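Local coordinates for protein CurF (Lyngbya majuscula, PDB 2Q35) that probably catalyses the decarboxylation step of polyketide chain beta-branching, acting as the crotonase-fold ECH2 domain of CurF, at residues 201-204 and 205-209. The protein carries 1 engineered substitution. Sequence-based numbering, arbitrary orientation.
Sequences VALK and QHLSA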
loop_
_atom_site.group_PDB
_atom_site.type_symbol
_atom_site.label_atom_id
_atom_site.label_comp_id
_atom_site.label_asym_id
_atom_site.label_seq_id
_atom_site.Cartn_x
_atom_site.Cartn_y
_atom_site.Cartn_z
ATOM N N VAL A 201 -17.222 6.721 -16.820
ATOM C CA VAL A 201 -16.137 6.959 -17.772
ATOM C C VAL A 201 -15.179 8.032 -17.217
ATOM O O VAL A 201 -13.950 7.841 -17.200
ATOM C CB VAL A 201 -16.692 7.338 -19.159
ATOM C CG1 VAL A 201 -15.549 7.811 -20.088
ATOM C CG2 VAL A 201 -17.436 6.151 -19.755
ATOM N N ALA A 202 -15.756 9.107 -16.689
ATOM C CA ALA A 202 -14.979 10.229 -16.137
ATOM C C ALA A 202 -14.166 9.792 -14.916
ATOM O O ALA A 202 -12.970 10.103 -14.781
ATOM C CB ALA A 202 -15.883 11.371 -15.797
ATOM N N LEU A 203 -14.805 9.015 -14.041
ATOM C CA LEU A 203 -14.126 8.548 -12.851
ATOM C C LEU A 203 -12.979 7.625 -13.217
ATOM O O LEU A 203 -11.891 7.752 -12.667
ATOM C CB LEU A 203 -15.129 7.803 -11.930
ATOM C CG LEU A 203 -14.515 7.293 -10.626
ATOM C CD1 LEU A 203 -13.979 8.434 -9.778
ATOM C CD2 LEU A 203 -15.595 6.467 -9.829
ATOM N N LYS A 204 -13.232 6.669 -14.113
ATOM C CA LYS A 204 -12.201 5.692 -14.480
ATOM C C LYS A 204 -10.995 6.399 -15.079
ATOM O O LYS A 204 -9.835 6.054 -14.758
ATOM C CB LYS A 204 -12.750 4.640 -15.464
ATOM C CG LYS A 204 -11.660 3.693 -15.911
ATOM C CD LYS A 204 -12.161 2.574 -16.771
ATOM C CE LYS A 204 -10.990 1.862 -17.430
ATOM N NZ LYS A 204 -11.317 0.441 -17.714
ATOM N N GLN A 205 -11.255 7.414 -15.902
ATOM C CA GLN A 205 -10.144 8.166 -16.521
ATOM C C GLN A 205 -9.288 8.844 -15.432
ATOM O O GLN A 205 -8.045 8.793 -15.447
ATOM C CB GLN A 205 -10.675 9.200 -17.502
ATOM C CG GLN A 205 -9.544 10.012 -18.124
ATOM C CD GLN A 205 -9.977 10.847 -19.281
ATOM O OE1 GLN A 205 -9.567 10.602 -20.407
ATOM N NE2 GLN A 205 -10.808 11.845 -19.022
ATOM N N HIS A 206 -9.971 9.465 -14.478
ATOM C CA HIS A 206 -9.308 10.117 -13.357
ATOM C C HIS A 206 -8.490 9.130 -12.512
ATOM O O HIS A 206 -7.299 9.359 -12.270
ATOM C CB HIS A 206 -10.364 10.834 -12.518
ATOM C CG HIS A 206 -9.825 11.426 -11.250
ATOM N ND1 HIS A 206 -9.035 12.550 -11.233
ATOM C CD2 HIS A 206 -9.964 11.040 -9.959
ATOM C CE1 HIS A 206 -8.696 12.831 -9.984
ATOM N NE2 HIS A 206 -9.261 11.937 -9.190
ATOM N N LEU A 207 -9.111 8.018 -12.105
ATOM C CA LEU A 207 -8.443 7.033 -11.256
ATOM C C LEU A 207 -7.257 6.337 -11.936
ATOM O O LEU A 207 -6.310 5.916 -11.262
ATOM C CB LEU A 207 -9.438 5.969 -10.771
ATOM C CG LEU A 207 -10.524 6.489 -9.835
ATOM C CD1 LEU A 207 -11.568 5.415 -9.548
ATOM C CD2 LEU A 207 -9.914 6.962 -8.527
ATOM N N SER A 208 -7.327 6.213 -13.260
ATOM C CA SER A 208 -6.351 5.434 -14.041
ATOM C C SER A 208 -5.149 6.272 -14.453
ATOM O O SER A 208 -4.155 5.744 -14.973
ATOM C CB SER A 208 -7.042 4.895 -15.292
ATOM O OG SER A 208 -8.017 3.949 -14.893
ATOM N N ALA A 209 -5.248 7.576 -14.196
ATOM C CA ALA A 209 -4.320 8.563 -14.755
ATOM C C ALA A 209 -2.878 8.325 -14.347
ATOM O O ALA A 209 -1.972 8.353 -15.198
ATOM C CB ALA A 209 -4.758 9.983 -14.374
HETATM O O HOH W 1 -11.828 12.149 -16.120
#
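Within the helix 197-230, V201 to K204 each accept the backbone N-H four residues on, the straightest bond running from L207 N to L203 O at 2.8 Å (170° at the hydrogen). That turn also pairs L203 with L207: CD1 of L207 lies 3.7 Å from CG of L203, and the two branched chains cross obliquely. L203 reaches its mate because its CG stands anti to the backbone N (chi1 -179°), beside its carbonyl carbon. Branched, wholly apolar leucines fill these buried places with no polar group to satisfy; an alanine at L203 would probably take away the branch that CD1 of L207 rests on and open a gap. S208, whose short hydroxyl can fold back on its own helix, gives OG to K204 O at 2.8 Å, while its backbone N hydrogen-bonds the same oxygen at 2.9 Å from the opposite face of the carbonyl plane. By exposed Q205, a water donates to A202 O (2.7 Å) and accepts from the amide NE2. Lysine is long enough for extended K204 to salt-bridge D113 through NZ, probably balancing its buried charge, and NE2 of H206 is hydrogen-bonded to OG of S139 of the second subunit, a polar link across the crotonase trimer.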